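Local coordinates for sigma regulatory family protein-PP2C phosphatase (Chlamydia trachomatis serovar L2, PDB 6MAB) that serves as a membrane-bound regulator that probably senses TCA cycle intermediates with this periplasmic domain and probably works as a PP2C-type phosphatase through a separate domain, at residues N176-Q181 against E199-V204; L117-S122 against D203-D208; P53-L58 against N85-A90; V78-D83 against Q140-V145; N20-A25 against Y245-P250. All blocks are in the same frame, centred on the assembly; numbering follows the deposited sequence.

Contact 1 of 5, residues N176-Q181 against E199-V204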
# COMPACT_ATOMS: atom_id res chain seq x y z
N ASN A 176 -3.80 -2.21 -9.63
CA ASN A 176 -4.67 -2.84 -10.61
C ASN A 176 -6.14 -2.81 -10.20
O ASN A 176 -6.97 -3.49 -10.82
CB ASN A 176 -4.30 -4.32 -10.87
CG ASN A 176 -2.86 -4.53 -11.28
OD1 ASN A 176 -2.20 -5.49 -10.83
ND2 ASN A 176 -2.37 -3.70 -12.18
N GLY A 177 -6.49 -2.06 -9.16
CA GLY A 177 -7.87 -1.76 -8.87
C GLY A 177 -8.56 -2.60 -7.82
O GLY A 177 -9.80 -2.68 -7.84
N ILE A 178 -7.82 -3.22 -6.89
CA ILE A 178 -8.42 -3.95 -5.77
C ILE A 178 -8.35 -3.06 -4.53
O ILE A 178 -7.28 -2.55 -4.18
CB ILE A 178 -7.71 -5.29 -5.53
CG1 ILE A 178 -7.82 -6.22 -6.75
CG2 ILE A 178 -8.29 -5.98 -4.30
CD1 ILE A 178 -9.27 -6.53 -7.17
N ILE A 179 -9.48 -2.89 -3.85
CA ILE A 179 -9.47 -2.15 -2.59
C ILE A 179 -8.75 -2.96 -1.52
O ILE A 179 -9.09 -4.11 -1.25
CB ILE A 179 -10.90 -1.78 -2.18
CG1 ILE A 179 -11.49 -0.78 -3.19
CG2 ILE A 179 -10.91 -1.20 -0.76
CD1 ILE A 179 -12.96 -0.46 -3.00
N LEU A 180 -7.72 -2.36 -0.91
CA LEU A 180 -7.02 -3.04 0.18
C LEU A 180 -7.77 -2.88 1.50
O LEU A 180 -7.82 -3.82 2.30
CB LEU A 180 -5.61 -2.50 0.29
CG LEU A 180 -4.71 -2.59 -0.95
CD1 LEU A 180 -3.30 -2.08 -0.60
CD2 LEU A 180 -4.64 -3.99 -1.50
N GLN A 181 -8.32 -1.70 1.74
CA GLN A 181 -9.02 -1.40 2.98
C GLN A 181 -9.83 -0.14 2.78
O GLN A 181 -9.37 0.81 2.13
CB GLN A 181 -8.02 -1.25 4.13
CG GLN A 181 -8.66 -1.21 5.48
CD GLN A 181 -7.66 -1.47 6.57
OE1 GLN A 181 -7.12 -0.54 7.15
NE2 GLN A 181 -7.39 -2.75 6.84
N GLU A 199 -5.70 -11.80 -12.34
CA GLU A 199 -4.51 -11.00 -12.62
C GLU A 199 -4.51 -9.69 -11.83
O GLU A 199 -3.44 -9.11 -11.59
CB GLU A 199 -4.42 -10.74 -14.12
CG GLU A 199 -4.15 -12.01 -14.98
CD GLU A 199 -5.38 -12.92 -15.20
OE1 GLU A 199 -6.54 -12.53 -14.90
OE2 GLU A 199 -5.18 -14.05 -15.70
N GLN A 200 -5.68 -9.21 -11.40
CA GLN A 200 -5.70 -8.02 -10.56
C GLN A 200 -5.01 -8.24 -9.22
O GLN A 200 -4.59 -7.27 -8.59
CB GLN A 200 -7.12 -7.57 -10.27
CG GLN A 200 -7.82 -6.98 -11.43
CD GLN A 200 -9.17 -6.50 -11.02
OE1 GLN A 200 -10.12 -7.26 -11.02
NE2 GLN A 200 -9.26 -5.25 -10.60
N PHE A 201 -4.91 -9.48 -8.76
CA PHE A 201 -4.47 -9.70 -7.40
C PHE A 201 -2.97 -9.91 -7.29
O PHE A 201 -2.45 -10.00 -6.17
CB PHE A 201 -5.23 -10.88 -6.81
CG PHE A 201 -6.64 -10.54 -6.45
CD1 PHE A 201 -6.95 -10.02 -5.19
CD2 PHE A 201 -7.65 -10.67 -7.38
CE1 PHE A 201 -8.26 -9.68 -4.89
CE2 PHE A 201 -8.93 -10.32 -7.08
CZ PHE A 201 -9.24 -9.83 -5.85
N CYS A 202 -2.25 -9.90 -8.42
CA CYS A 202 -0.82 -10.17 -8.40
C CYS A 202 -0.02 -9.13 -7.64
O CYS A 202 1.12 -9.42 -7.26
CB CYS A 202 -0.30 -10.27 -9.84
SG CYS A 202 -1.09 -11.61 -10.75
N ASP A 203 -0.58 -7.93 -7.42
CA ASP A 203 0.13 -6.88 -6.69
C ASP A 203 -0.61 -6.47 -5.41
O ASP A 203 -0.45 -5.33 -4.93
CB ASP A 203 0.35 -5.65 -7.59
CG ASP A 203 -0.95 -5.00 -8.05
OD1 ASP A 203 -2.05 -5.51 -7.72
OD2 ASP A 203 -0.88 -3.97 -8.75
N VAL A 204 -1.43 -7.36 -4.87
CA VAL A 204 -2.27 -7.10 -3.71
C VAL A 204 -1.66 -7.68 -2.43
O VAL A 204 -1.78 -7.08 -1.37
CB VAL A 204 -3.69 -7.67 -3.95
CG1 VAL A 204 -4.51 -7.68 -2.68
CG2 VAL A 204 -4.41 -6.89 -5.04
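I178 lays its side chain over one face of the F201 ring, with CG1 standing 4.0 Å from the ring centroid and only 13° off the normal, a CH-pi contact displaced a little toward the rim. CD1 of I178 continues across the ring to meet F201 CZ at 3.6 Å, while its CG2 drops to the neighbouring CE1. A first torsion that sets CG1 beside the backbone N and opposite the carbonyl carbon (chi1 -62°) places it over the F201 face. V204 CG2 packs on I178 CB at 3.7 Å. The other methyl of V204, CG1, lies 3.9 Å from CD2 of L180, the two side chains running past each other in opposite directions.

Alongside this apolar patch, the extended side chain of Q200 carries its amide to the turn that precedes strand 179-182. NE2 of Q200 donates to the carbonyl O of N176 at 2.9 Å, almost straight (174°) and in the plane of its own amide. NE2 also pairs with S191 OG and OE1 with S197 N. The turn passes through G177, whose positive phi suits glycine.

Both the NE2 and the OE1 of this buried amide thus have hydrogen-bond partners beside an aliphatic-aromatic cluster, which fixes the long loop onto the edge strand of the second sheet both by packing and by a directional bond.

Contact 2 of 5, residues L117-S122 against D203-D208; sequences LRHSGS and DVFLRD
The backbone N of H119 donates to the carbonyl O of V204 at 2.7 Å, tying the end of edge strand 113-119 to the loop. Next to it, R118 sends its guanidinium along the same loop: NH1 binds F205 O at 2.9 Å, in the guanidinium plane and almost in line with the carbonyl bond. The bend at chi2 (-64°) folds the arginine back over the loop backbone, leaving D203 O 3.1 Å above one guanidinium face, where NE is poorly aimed for a bond. F106 adds a cation-pi partner.

F205 and H119 lie side by side and point the same way, their ring planes 80° apart, with F205 CD1 3.9 Å from H119 CB. The imidazole is fixed from its own strand end, since G121 N donates to ND1 of H119 at 3.0 Å in the ring plane. Two waters bridge the segments, one joining L117 O to D203 O, the other receiving L206 N and donating to H119 O.

With ND1 acting as acceptor, a neutral H119 protonated on NE2 is likely, and the arginine charge is met here by backbone carbonyl oxygens, whose dipoles would probably stabilise it.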
# COMPACT_ATOMS: atom_id res chain seq x y z
N LEU A 117 2.01 -0.62 -0.29
CA LEU A 117 1.06 -1.27 0.61
C LEU A 117 0.61 -2.59 0.01
O LEU A 117 0.34 -2.66 -1.19
CB LEU A 117 -0.15 -0.39 0.85
CG LEU A 117 0.15 0.98 1.45
CD1 LEU A 117 -1.13 1.81 1.53
CD2 LEU A 117 0.77 0.87 2.81
N ARG A 118 0.52 -3.62 0.87
CA ARG A 118 0.02 -4.93 0.48
C ARG A 118 -0.86 -5.46 1.60
O ARG A 118 -0.65 -5.17 2.78
CB ARG A 118 1.14 -5.96 0.19
CG ARG A 118 2.09 -5.57 -0.95
CD ARG A 118 1.35 -5.50 -2.28
NE ARG A 118 2.18 -4.97 -3.38
CZ ARG A 118 2.89 -5.73 -4.19
NH1 ARG A 118 2.90 -7.05 -4.04
NH2 ARG A 118 3.58 -5.19 -5.18
N HIS A 119 -1.86 -6.23 1.22
CA HIS A 119 -2.69 -6.92 2.19
C HIS A 119 -1.93 -8.15 2.68
O HIS A 119 -1.29 -8.83 1.90
CB HIS A 119 -4.00 -7.34 1.54
CG HIS A 119 -5.09 -7.64 2.50
ND1 HIS A 119 -5.14 -8.80 3.24
CD2 HIS A 119 -6.21 -6.94 2.83
CE1 HIS A 119 -6.22 -8.80 3.99
NE2 HIS A 119 -6.89 -7.68 3.77
N SER A 120 -2.01 -8.42 3.98
CA SER A 120 -1.26 -9.53 4.54
C SER A 120 -1.84 -10.88 4.15
O SER A 120 -1.16 -11.90 4.30
CB SER A 120 -1.25 -9.44 6.06
OG SER A 120 -2.56 -9.63 6.54
N GLY A 121 -3.08 -10.92 3.69
CA GLY A 121 -3.77 -12.15 3.41
C GLY A 121 -4.69 -12.62 4.51
O GLY A 121 -5.46 -13.57 4.29
N SER A 122 -4.64 -12.01 5.69
CA SER A 122 -5.45 -12.49 6.80
C SER A 122 -5.97 -11.32 7.62
O SER A 122 -5.40 -10.23 7.66
CB SER A 122 -4.67 -13.45 7.71
OG SER A 122 -3.49 -12.86 8.21
N ASP A 203 -0.58 -7.93 -7.42
CA ASP A 203 0.13 -6.88 -6.69
C ASP A 203 -0.61 -6.47 -5.41
O ASP A 203 -0.45 -5.33 -4.93
CB ASP A 203 0.35 -5.65 -7.59
CG ASP A 203 -0.95 -5.00 -8.05
OD1 ASP A 203 -2.05 -5.51 -7.72
OD2 ASP A 203 -0.88 -3.97 -8.75
N VAL A 204 -1.43 -7.36 -4.87
CA VAL A 204 -2.27 -7.10 -3.71
C VAL A 204 -1.66 -7.68 -2.43
O VAL A 204 -1.78 -7.08 -1.37
CB VAL A 204 -3.69 -7.67 -3.95
CG1 VAL A 204 -4.51 -7.68 -2.68
CG2 VAL A 204 -4.41 -6.89 -5.04
N PHE A 205 -1.06 -8.85 -2.51
CA PHE A 205 -0.59 -9.59 -1.36
C PHE A 205 0.94 -9.54 -1.32
O PHE A 205 1.59 -8.85 -2.12
CB PHE A 205 -1.16 -11.00 -1.41
CG PHE A 205 -2.67 -11.05 -1.37
CD1 PHE A 205 -3.36 -10.71 -0.22
CD2 PHE A 205 -3.39 -11.46 -2.48
CE1 PHE A 205 -4.73 -10.76 -0.18
CE2 PHE A 205 -4.77 -11.52 -2.46
CZ PHE A 205 -5.45 -11.19 -1.32
N LEU A 206 1.55 -10.27 -0.38
CA LEU A 206 3.00 -10.21 -0.21
C LEU A 206 3.75 -11.04 -1.23
O LEU A 206 4.96 -10.86 -1.40
CB LEU A 206 3.40 -10.68 1.18
CG LEU A 206 2.95 -9.82 2.35
CD1 LEU A 206 3.37 -10.48 3.64
CD2 LEU A 206 3.60 -8.44 2.23
N ARG A 207 3.05 -11.94 -1.94
CA ARG A 207 3.63 -12.75 -2.99
C ARG A 207 2.77 -12.61 -4.24
O ARG A 207 1.56 -12.41 -4.15
CB ARG A 207 3.71 -14.22 -2.58
CG ARG A 207 4.58 -14.47 -1.38
CD ARG A 207 4.42 -15.91 -0.89
NE ARG A 207 4.60 -16.85 -1.98
CZ ARG A 207 5.74 -17.46 -2.30
NH1 ARG A 207 6.85 -17.27 -1.61
NH2 ARG A 207 5.75 -18.30 -3.33
N ASP A 208 3.41 -12.71 -5.40
CA ASP A 208 2.72 -12.52 -6.67
C ASP A 208 1.90 -13.73 -7.09
O ASP A 208 1.34 -13.72 -8.19
CB ASP A 208 3.74 -12.19 -7.77
O HOH W 1 -1.08 -3.12 -3.56
O HOH W 2 0.03 -11.68 1.66

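Contact 3 of 5, residues P53-L58 against N85-A90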
# COMPACT_ATOMS: atom_id res chain seq x y z
N PRO A 53 25.25 -11.49 5.65
CA PRO A 53 25.74 -12.87 5.85
C PRO A 53 25.52 -13.73 4.61
O PRO A 53 24.48 -13.66 3.96
CB PRO A 53 24.91 -13.37 7.03
CG PRO A 53 24.45 -12.13 7.74
CD PRO A 53 24.30 -11.08 6.69
N ALA A 54 26.50 -14.59 4.32
CA ALA A 54 26.37 -15.49 3.17
C ALA A 54 25.44 -16.65 3.46
O ALA A 54 24.92 -17.27 2.52
CB ALA A 54 27.74 -16.03 2.76
N GLU A 55 25.21 -16.97 4.73
CA GLU A 55 24.34 -18.05 5.14
C GLU A 55 23.43 -17.55 6.25
O GLU A 55 23.82 -16.65 7.01
CB GLU A 55 25.13 -19.27 5.65
CG GLU A 55 26.17 -19.82 4.67
CD GLU A 55 25.56 -20.54 3.48
OE1 GLU A 55 24.32 -20.76 3.46
OE2 GLU A 55 26.32 -20.90 2.56
N PRO A 56 22.23 -18.10 6.37
CA PRO A 56 21.33 -17.67 7.44
C PRO A 56 22.03 -17.64 8.79
O PRO A 56 22.70 -18.60 9.18
CB PRO A 56 20.21 -18.71 7.39
CG PRO A 56 20.20 -19.18 5.99
CD PRO A 56 21.64 -19.18 5.55
N ASP A 57 21.85 -16.53 9.49
CA ASP A 57 22.54 -16.23 10.73
C ASP A 57 21.50 -16.19 11.84
O ASP A 57 20.79 -15.19 12.00
CB ASP A 57 23.28 -14.90 10.61
CG ASP A 57 24.15 -14.58 11.83
OD1 ASP A 57 23.94 -15.15 12.92
OD2 ASP A 57 25.05 -13.72 11.68
N LEU A 58 21.43 -17.27 12.62
CA LEU A 58 20.46 -17.34 13.71
C LEU A 58 20.79 -16.32 14.80
O LEU A 58 19.89 -15.63 15.30
CB LEU A 58 20.43 -18.75 14.29
CG LEU A 58 19.43 -18.96 15.42
CD1 LEU A 58 18.02 -18.58 14.98
CD2 LEU A 58 19.46 -20.40 15.93
N ASN A 85 18.89 -15.27 -7.23
CA ASN A 85 17.83 -15.61 -6.29
C ASN A 85 18.03 -14.87 -4.97
O ASN A 85 19.16 -14.55 -4.58
CB ASN A 85 17.81 -17.12 -6.03
CG ASN A 85 17.42 -17.93 -7.26
OD1 ASN A 85 16.61 -17.51 -8.07
ND2 ASN A 85 18.01 -19.11 -7.39
N PHE A 86 16.92 -14.62 -4.29
CA PHE A 86 16.91 -13.93 -3.00
C PHE A 86 16.61 -14.91 -1.87
O PHE A 86 15.72 -15.75 -1.99
CB PHE A 86 15.87 -12.81 -2.99
CG PHE A 86 16.25 -11.63 -3.83
CD1 PHE A 86 17.09 -10.65 -3.33
CD2 PHE A 86 15.79 -11.50 -5.12
CE1 PHE A 86 17.45 -9.55 -4.10
CE2 PHE A 86 16.14 -10.41 -5.90
CZ PHE A 86 16.98 -9.44 -5.38
N ARG A 87 17.35 -14.79 -0.77
CA ARG A 87 17.17 -15.69 0.36
C ARG A 87 17.30 -14.92 1.67
O ARG A 87 18.21 -14.11 1.83
CB ARG A 87 18.19 -16.81 0.31
CG ARG A 87 17.94 -17.91 1.30
CD ARG A 87 19.05 -18.94 1.26
NE ARG A 87 18.70 -20.14 2.01
CZ ARG A 87 19.58 -20.98 2.54
NH1 ARG A 87 20.88 -20.75 2.42
NH2 ARG A 87 19.15 -22.05 3.20
N VAL A 88 16.39 -15.19 2.62
CA VAL A 88 16.45 -14.53 3.92
C VAL A 88 17.62 -15.09 4.70
O VAL A 88 17.68 -16.29 5.01
CB VAL A 88 15.15 -14.71 4.71
CG1 VAL A 88 15.27 -14.05 6.05
CG2 VAL A 88 13.93 -14.14 3.96
N VAL A 89 18.57 -14.23 5.05
CA VAL A 89 19.73 -14.65 5.84
C VAL A 89 19.73 -14.09 7.25
O VAL A 89 20.57 -14.50 8.06
CB VAL A 89 21.05 -14.33 5.13
CG1 VAL A 89 21.15 -15.10 3.81
CG2 VAL A 89 21.20 -12.84 4.88
N ALA A 90 18.83 -13.16 7.58
CA ALA A 90 18.60 -12.75 8.95
C ALA A 90 17.23 -12.10 9.02
O ALA A 90 16.84 -11.38 8.10
CB ALA A 90 19.68 -11.77 9.43
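V89 sits in a classic beta bulge, where it and A90 both face L77 of the neighbouring strand, and its carbonyl O is turned outward to the loop before helix 58-68. D57 N donates to that oxygen, V89 O, at 2.8 Å, and P56 CA comes against the same atom at 3.3 Å in a CH...O contact. These two contacts set the loop backbone directly against the bulge.

The isopropyl group of V89 meets the same loop at P53. CG2 of V89, set between its backbone N and carbonyl carbon (chi1 -63° for CG1), reaches P53 O at 3.5 Å and the ring atom CD of P53 at 4.0 Å.

R87 supplies the charged part. Its chain runs extended from CG to NE, bringing the guanidinium beneath the P56 ring, whose CG lies 3.9 Å above the centre of the group. E55 OE1 approaches near the guanidinium plane in a long salt bridge of 3.6 Å to R87 NH1, the carboxylate turned almost perpendicular to it (86°). The firmer partner of R87 is G98 O, which takes NE.

D57 also caps the following helix, its OD1 accepting from L60 N. One residue therefore spends its N-H on the bulge and its carboxylate on the helix start, coupling strand 86-91 to helix 58-68, whereas the long salt bridge probably contributes less.

Contact 4 of 5, residues V78-D83 against Q140-V145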
# COMPACT_ATOMS: atom_id res chain seq x y z
N VAL A 78 17.89 -9.79 3.26
CA VAL A 78 17.64 -10.72 2.18
C VAL A 78 18.85 -10.69 1.26
O VAL A 78 19.13 -9.67 0.62
CB VAL A 78 16.35 -10.38 1.42
CG1 VAL A 78 16.01 -11.50 0.39
CG2 VAL A 78 15.22 -10.18 2.41
N LYS A 79 19.59 -11.80 1.20
CA LYS A 79 20.79 -11.84 0.38
C LYS A 79 20.39 -12.02 -1.07
O LYS A 79 19.49 -12.81 -1.39
CB LYS A 79 21.69 -12.99 0.82
CG LYS A 79 22.92 -13.17 -0.03
CD LYS A 79 23.74 -14.36 0.44
CE LYS A 79 24.97 -14.57 -0.43
NZ LYS A 79 25.91 -13.41 -0.32
N LYS A 80 21.04 -11.29 -1.96
CA LYS A 80 20.96 -11.57 -3.38
C LYS A 80 22.07 -12.56 -3.70
O LYS A 80 23.26 -12.21 -3.68
CB LYS A 80 21.08 -10.30 -4.21
CG LYS A 80 20.75 -10.48 -5.69
CD LYS A 80 21.01 -9.19 -6.45
CE LYS A 80 20.69 -9.29 -7.93
NZ LYS A 80 21.03 -8.00 -8.60
N GLU A 81 21.70 -13.81 -3.96
CA GLU A 81 22.67 -14.84 -4.27
C GLU A 81 23.30 -14.58 -5.65
O GLU A 81 22.82 -13.75 -6.43
CB GLU A 81 22.01 -16.22 -4.24
CG GLU A 81 21.28 -16.55 -2.95
CD GLU A 81 22.21 -17.08 -1.87
OE1 GLU A 81 23.44 -16.93 -2.01
OE2 GLU A 81 21.69 -17.66 -0.89
N ALA A 82 24.39 -15.30 -5.94
CA ALA A 82 25.08 -15.09 -7.20
C ALA A 82 24.17 -15.40 -8.39
O ALA A 82 24.19 -14.69 -9.40
CB ALA A 82 26.35 -15.94 -7.25
N ASP A 83 23.36 -16.46 -8.28
CA ASP A 83 22.42 -16.81 -9.35
C ASP A 83 21.21 -15.85 -9.45
O ASP A 83 20.29 -16.16 -10.22
CB ASP A 83 21.94 -18.25 -9.16
CG ASP A 83 21.31 -18.48 -7.80
OD1 ASP A 83 20.78 -17.52 -7.21
OD2 ASP A 83 21.34 -19.64 -7.32
N GLN A 140 29.17 -0.79 -5.53
CA GLN A 140 27.78 -0.36 -5.66
C GLN A 140 26.89 -1.45 -6.25
O GLN A 140 25.74 -1.16 -6.63
CB GLN A 140 27.66 0.93 -6.49
CG GLN A 140 27.62 2.20 -5.66
CD GLN A 140 28.76 2.30 -4.67
OE1 GLN A 140 29.94 2.25 -5.04
NE2 GLN A 140 28.42 2.43 -3.39
N GLU A 141 27.36 -2.68 -6.33
CA GLU A 141 26.51 -3.79 -6.72
C GLU A 141 25.50 -4.10 -5.62
O GLU A 141 25.78 -3.95 -4.42
CB GLU A 141 27.34 -5.04 -7.02
CG GLU A 141 26.52 -6.21 -7.50
N VAL A 142 24.32 -4.57 -6.02
CA VAL A 142 23.31 -4.98 -5.05
C VAL A 142 23.77 -6.26 -4.36
O VAL A 142 23.98 -7.29 -5.01
CB VAL A 142 21.93 -5.16 -5.70
CG1 VAL A 142 20.96 -5.80 -4.73
CG2 VAL A 142 21.36 -3.82 -6.17
N LEU A 143 23.95 -6.18 -3.05
CA LEU A 143 24.31 -7.34 -2.25
C LEU A 143 23.11 -8.01 -1.63
O LEU A 143 23.17 -9.19 -1.25
CB LEU A 143 25.26 -6.92 -1.12
CG LEU A 143 26.60 -6.29 -1.53
CD1 LEU A 143 27.43 -5.92 -0.32
CD2 LEU A 143 27.38 -7.25 -2.43
N GLY A 144 22.01 -7.28 -1.51
CA GLY A 144 20.85 -7.79 -0.82
C GLY A 144 19.85 -6.67 -0.66
O GLY A 144 20.04 -5.56 -1.18
N VAL A 145 18.80 -6.97 0.08
CA VAL A 145 17.69 -6.05 0.29
C VAL A 145 17.33 -6.06 1.76
O VAL A 145 17.27 -7.12 2.38
CB VAL A 145 16.48 -6.44 -0.58
CG1 VAL A 145 15.24 -5.59 -0.23
CG2 VAL A 145 16.84 -6.29 -2.06
O HOH W 3 25.48 -10.47 -1.12
O HOH W 4 23.72 -7.71 -7.97
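K80 leaves strand 74-80 with CB 3.8 Å from L143 O and runs out fully extended over strand 142-151. Its CD packs on V142 CG1 at 3.8 Å, the two side chains crossing at about a right angle, and NZ ends on a water at 2.8 Å that donates in turn to V142 O. Having CG opposite the backbone N (chi1 -169°) sends the chain out over V142.

K79, bent at its last torsion, also reaches the partner strand through a water, which links its NZ to L143 O. That carbonyl also accepts K80 N at 3.1 Å, from above its plane. Further along, V78 and V145 form an antiparallel hydrogen-bonded pair, V145 N giving to V78 O at 2.8 Å. Between these bonds K79 faces G144 as a non-hydrogen-bonded pair; the missing side chain lets their CA atoms come to 4.2 Å.

Direct backbone bonds therefore join two interior, neighbouring strands of the first sheet, while the water-mediated links place both ammonium groups near carbonyl oxygens, which would probably favour their positive charge.

Contact 5 of 5, residues N20-A25 against Y245-P250; sequences NALFKA and YIHSLP
The imidazole of H247 carries L22 on one face: CD2 of L22 lies 3.9 Å from the ring centroid, 17° off the normal, in a CH-pi contact offset toward the rim. A25 approaches the same ring obliquely, its CB 3.4 Å from H247 CD2. The phenol of Y245 is met at its edge instead, where A21 CB comes to 3.8 Å of CD2.

Pointing CG away from its backbone N (chi1 174°), H247 reaches toward the helix, its CB against A21 and its ring against A25, two small residues one helical turn apart. L249 closes the row, with CD2 4.2 Å from A25 CB. No hydrogen bond joins the segments; Y245, H247 and L249, every second residue of the strand, all face the helix.

The local axes run 27° apart and 8.7 Å from each other at closest approach. Alanines on the inner helix surface permit this fit of the long helix 2-31 over the second antiparallel sheet, consistent with the PAS-like halves of dCache-type sensor domains.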
# COMPACT_ATOMS: atom_id res chain seq x y z
N ASN A 20 -9.82 16.19 0.46
CA ASN A 20 -9.60 15.14 1.44
C ASN A 20 -8.64 14.08 0.92
O ASN A 20 -7.79 13.60 1.67
CB ASN A 20 -10.93 14.50 1.83
CG ASN A 20 -11.55 15.15 3.03
OD1 ASN A 20 -11.21 14.81 4.16
ND2 ASN A 20 -12.46 16.09 2.80
N ALA A 21 -8.76 13.71 -0.36
CA ALA A 21 -7.84 12.73 -0.93
C ALA A 21 -6.41 13.27 -0.90
O ALA A 21 -5.47 12.54 -0.58
CB ALA A 21 -8.26 12.39 -2.35
N LEU A 22 -6.24 14.55 -1.22
CA LEU A 22 -4.90 15.11 -1.26
C LEU A 22 -4.30 15.18 0.13
O LEU A 22 -3.10 14.91 0.29
CB LEU A 22 -4.93 16.50 -1.89
CG LEU A 22 -5.41 16.59 -3.34
CD1 LEU A 22 -5.36 18.04 -3.82
CD2 LEU A 22 -4.60 15.70 -4.27
N PHE A 23 -5.08 15.55 1.14
CA PHE A 23 -4.55 15.59 2.49
C PHE A 23 -4.13 14.21 2.95
O PHE A 23 -3.09 14.04 3.60
CB PHE A 23 -5.56 16.18 3.48
CG PHE A 23 -5.18 15.97 4.92
CD1 PHE A 23 -4.42 16.91 5.59
CD2 PHE A 23 -5.56 14.82 5.59
CE1 PHE A 23 -4.05 16.71 6.90
CE2 PHE A 23 -5.19 14.62 6.91
CZ PHE A 23 -4.44 15.57 7.57
N LYS A 24 -4.97 13.21 2.67
CA LYS A 24 -4.65 11.86 3.11
C LYS A 24 -3.43 11.32 2.37
O LYS A 24 -2.57 10.67 2.98
CB LYS A 24 -5.87 10.95 2.93
CG LYS A 24 -7.07 11.38 3.79
CD LYS A 24 -8.34 10.61 3.42
CE LYS A 24 -9.60 11.21 4.03
NZ LYS A 24 -9.66 11.03 5.49
N ALA A 25 -3.32 11.62 1.07
CA ALA A 25 -2.15 11.25 0.29
C ALA A 25 -0.89 11.86 0.88
O ALA A 25 0.14 11.19 0.99
CB ALA A 25 -2.32 11.70 -1.16
N TYR A 245 -13.66 10.35 -5.65
CA TYR A 245 -12.51 10.92 -6.33
C TYR A 245 -11.32 9.97 -6.16
O TYR A 245 -11.07 9.52 -5.05
CB TYR A 245 -12.13 12.30 -5.76
CG TYR A 245 -10.95 12.94 -6.43
CD1 TYR A 245 -11.09 13.63 -7.61
CD2 TYR A 245 -9.67 12.84 -5.88
CE1 TYR A 245 -10.01 14.23 -8.23
CE2 TYR A 245 -8.58 13.43 -6.49
CZ TYR A 245 -8.76 14.11 -7.67
OH TYR A 245 -7.69 14.69 -8.28
N ILE A 246 -10.59 9.70 -7.23
CA ILE A 246 -9.44 8.79 -7.17
C ILE A 246 -8.17 9.59 -7.37
O ILE A 246 -7.98 10.23 -8.42
CB ILE A 246 -9.52 7.67 -8.20
CG1 ILE A 246 -10.74 6.80 -7.95
CG2 ILE A 246 -8.27 6.81 -8.14
CD1 ILE A 246 -11.04 5.85 -9.10
N HIS A 247 -7.29 9.54 -6.39
CA HIS A 247 -6.00 10.21 -6.47
C HIS A 247 -4.87 9.19 -6.49
O HIS A 247 -4.80 8.32 -5.61
CB HIS A 247 -5.79 11.14 -5.29
CG HIS A 247 -4.42 11.72 -5.27
ND1 HIS A 247 -3.97 12.57 -6.26
CD2 HIS A 247 -3.38 11.52 -4.43
CE1 HIS A 247 -2.72 12.90 -6.00
NE2 HIS A 247 -2.34 12.29 -4.90
N SER A 248 -3.97 9.32 -7.46
CA SER A 248 -2.88 8.36 -7.62
C SER A 248 -1.62 8.81 -6.89
O SER A 248 -1.24 9.99 -6.96
CB SER A 248 -2.59 8.14 -9.10
OG SER A 248 -3.67 7.45 -9.71
N LEU A 249 -0.97 7.87 -6.19
CA LEU A 249 0.36 8.07 -5.61
C LEU A 249 1.35 7.19 -6.38
O LEU A 249 1.76 6.12 -5.89
CB LEU A 249 0.43 7.71 -4.13
CG LEU A 249 -0.46 8.48 -3.16
CD1 LEU A 249 -1.88 7.95 -3.14
CD2 LEU A 249 0.18 8.41 -1.78
N PRO A 250 1.75 7.62 -7.57
CA PRO A 250 2.58 6.74 -8.41
C PRO A 250 3.90 6.34 -7.76
O PRO A 250 4.36 5.21 -7.98
CB PRO A 250 2.81 7.59 -9.68
CG PRO A 250 2.62 9.00 -9.23
CD PRO A 250 1.58 8.96 -8.14

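In the fold
Helix 2-31 opens contact 5, which closes only at strand 240-249, so the other four contacts lie within its span and the long helix is tied to the second sheet. Contact 3 opens next, before helix 58-68, and contact 4 opens on strand 74-80 before contact 3 closes on strand 86-91; the two cross and touch at neighbouring strands of the first sheet. Contact 2 starts on strand 113-119 before contact 4 closes, crossing it in turn. Contact 1 opens at 176-181 inside contact 2, and both end on one loop, sharing D203 and V204. That loop bridges the edge strands of the two sheets, while contacts 3 and 5 lie about 38 Å apart, centre to centre.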